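Local coordinates for protein SSD1 (PDB 7AM1) that binds untranslated regions of messenger RNAs and represses their translation as a non-enzymatic member of the RNase II family, a pseudonuclease, at residues K563-L568 with V642-Y647. Sequence-based numbering, arbitrary orientation.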
loop_
_atom_site.group_PDB
_atom_site.type_symbol
_atom_site.label_atom_id
_atom_site.label_comp_id
_atom_site.label_asym_id
_atom_site.label_seq_id
_atom_site.Cartn_x
_atom_site.Cartn_y
_atom_site.Cartn_z
ATOM N N LYS A 563 -9.169 4.902 -26.176
ATOM C CA LYS A 563 -10.403 5.258 -26.862
ATOM C C LYS A 563 -10.979 6.571 -26.347
ATOM O O LYS A 563 -11.338 7.451 -27.140
ATOM C CB LYS A 563 -11.424 4.130 -26.708
ATOM C CG LYS A 563 -12.757 4.422 -27.371
ATOM C CD LYS A 563 -13.450 3.149 -27.815
ATOM C CE LYS A 563 -12.689 2.468 -28.947
ATOM N N ILE A 564 -11.092 6.723 -25.022
ATOM C CA ILE A 564 -11.739 7.919 -24.488
ATOM C C ILE A 564 -10.857 9.147 -24.677
ATOM O O ILE A 564 -11.367 10.257 -24.865
ATOM C CB ILE A 564 -12.143 7.743 -23.010
ATOM C CG1 ILE A 564 -10.918 7.541 -22.119
ATOM C CG2 ILE A 564 -13.131 6.587 -22.871
ATOM C CD1 ILE A 564 -11.253 7.445 -20.624
ATOM N N TYR A 565 -9.533 8.999 -24.611
ATOM C CA TYR A 565 -8.699 10.169 -24.852
ATOM C C TYR A 565 -8.782 10.611 -26.310
ATOM O O TYR A 565 -8.845 11.812 -26.600
ATOM C CB TYR A 565 -7.245 9.897 -24.478
ATOM C CG TYR A 565 -6.400 11.127 -24.692
ATOM C CD1 TYR A 565 -6.660 12.296 -23.981
ATOM C CD2 TYR A 565 -5.385 11.147 -25.639
ATOM C CE1 TYR A 565 -5.916 13.436 -24.182
ATOM C CE2 TYR A 565 -4.632 12.296 -25.853
ATOM C CZ TYR A 565 -4.907 13.439 -25.121
ATOM O OH TYR A 565 -4.171 14.591 -25.313
ATOM N N THR A 566 -8.776 9.651 -27.240
ATOM C CA THR A 566 -8.867 9.985 -28.656
ATOM C C THR A 566 -10.143 10.755 -28.972
ATOM O O THR A 566 -10.102 11.749 -29.706
ATOM C CB THR A 566 -8.782 8.718 -29.506
ATOM O OG1 THR A 566 -7.447 8.207 -29.455
ATOM C CG2 THR A 566 -9.158 9.022 -30.955
ATOM N N LYS A 567 -11.279 10.339 -28.411
ATOM C CA LYS A 567 -12.553 10.962 -28.763
ATOM C C LYS A 567 -12.895 12.151 -27.869
ATOM O O LYS A 567 -13.343 13.188 -28.378
ATOM C CB LYS A 567 -13.676 9.919 -28.702
ATOM N N LEU A 568 -12.714 12.027 -26.548
ATOM C CA LEU A 568 -13.069 13.099 -25.624
ATOM C C LEU A 568 -11.907 14.027 -25.296
ATOM O O LEU A 568 -12.137 15.116 -24.759
ATOM C CB LEU A 568 -13.607 12.546 -24.302
ATOM C CG LEU A 568 -14.940 11.803 -24.317
ATOM C CD1 LEU A 568 -15.407 11.590 -22.877
ATOM C CD2 LEU A 568 -15.982 12.554 -25.131
ATOM N N VAL A 642 -2.873 17.964 -17.753
ATOM C CA VAL A 642 -1.535 17.386 -17.743
ATOM C C VAL A 642 -0.986 17.398 -19.161
ATOM O O VAL A 642 -1.724 17.245 -20.138
ATOM C CB VAL A 642 -1.548 15.947 -17.170
ATOM C CG1 VAL A 642 -0.212 15.241 -17.398
ATOM C CG2 VAL A 642 -1.885 15.972 -15.684
ATOM N N ASP A 643 0.323 17.588 -19.270
ATOM C CA ASP A 643 0.973 17.554 -20.573
ATOM C C ASP A 643 0.850 16.154 -21.169
ATOM O O ASP A 643 1.152 15.167 -20.484
ATOM C CB ASP A 643 2.443 17.956 -20.442
ATOM C CG ASP A 643 3.143 18.051 -21.785
ATOM O OD1 ASP A 643 3.144 17.053 -22.533
ATOM O OD2 ASP A 643 3.684 19.132 -22.102
ATOM N N PRO A 644 0.409 16.016 -22.424
ATOM C CA PRO A 644 0.236 14.669 -22.994
ATOM C C PRO A 644 1.525 13.864 -23.063
ATOM O O PRO A 644 1.462 12.655 -23.319
ATOM C CB PRO A 644 -0.318 14.944 -24.401
ATOM C CG PRO A 644 -0.945 16.281 -24.306
ATOM C CD PRO A 644 -0.117 17.060 -23.323
ATOM N N ASP A 645 2.680 14.481 -22.830
ATOM C CA ASP A 645 3.930 13.740 -22.746
ATOM C C ASP A 645 4.128 13.080 -21.387
ATOM O O ASP A 645 5.100 12.338 -21.215
ATOM C CB ASP A 645 5.110 14.675 -23.024
ATOM C CG ASP A 645 5.251 15.023 -24.494
ATOM O OD1 ASP A 645 4.715 14.283 -25.345
ATOM O OD2 ASP A 645 5.894 16.049 -24.799
ATOM N N GLN A 646 3.223 13.316 -20.432
ATOM C CA GLN A 646 3.377 12.816 -19.070
ATOM C C GLN A 646 2.156 12.018 -18.626
ATOM O O GLN A 646 1.823 11.988 -17.436
ATOM C CB GLN A 646 3.644 13.970 -18.105
ATOM C CG GLN A 646 4.910 14.752 -18.425
ATOM C CD GLN A 646 6.159 13.889 -18.367
ATOM O OE1 GLN A 646 6.220 12.913 -17.616
ATOM N NE2 GLN A 646 7.159 14.242 -19.165
ATOM N N TYR A 647 1.489 11.354 -19.568
ATOM C CA TYR A 647 0.372 10.470 -19.267
ATOM C C TYR A 647 0.818 9.070 -18.861
ATOM O O TYR A 647 -0.030 8.246 -18.503
ATOM C CB TYR A 647 -0.552 10.357 -20.483
ATOM C CG TYR A 647 -1.364 11.587 -20.841
ATOM C CD1 TYR A 647 -1.401 12.714 -20.021
ATOM C CD2 TYR A 647 -2.105 11.608 -22.013
ATOM C CE1 TYR A 647 -2.160 13.821 -20.371
ATOM C CE2 TYR A 647 -2.853 12.697 -22.369
ATOM C CZ TYR A 647 -2.885 13.801 -21.554
ATOM O OH TYR A 647 -3.651 14.876 -21.942
HETATM O O HOH W 1 -4.775 16.900 -24.015
#
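Tyr-647 turns the edge of its ring into one face of the Tyr-565 ring, a T-shaped pair with centroids 5.1 Å apart and planes at 87°. Tyr-647 CE2 leads the contact, above the rim of the Tyr-565 ring, 3.5 Å from Tyr-565 CZ. The two hydroxyls lie near each other, and a water joins them: its oxygen lies 2.7 Å from Tyr-565 OH, in the plane of that ring, and donates a hydrogen bond to Tyr-647 OH at 3.1 Å. Tyr-565 OH also brushes the proline, 3.8 Å from Pro-644 CG. With CG anti to the backbone nitrogen (chi1 -178°), the Tyr-565 side chain extends off its helix to meet the loop. A leucine here would probably leave the Tyr-647 edge without its aromatic face and the bridging water without one of its two phenol partners.

Behind this pair, Pro-644 CA lies over the centre of one face of the Tyr-647 ring, 3.5 Å above its plane. The loop around Pro-644 is held by Asp-643, whose OD1 accepts from Asp-645 N at 2.6 Å through the anti lone pair, an Asx turn, and by the backbone bond from Gln-646 N to Asp-643 O. Farther out, Tyr-647 OH is hydrogen-bonded to Ala-639 O and its ring meets Phe-637, while Tyr-565 also touches Ala-639 and Ile-656. Within the RNB domain, the contact thus joins the C-terminal end of helix 544-568 to the Asx-turn loop following strand 635-638.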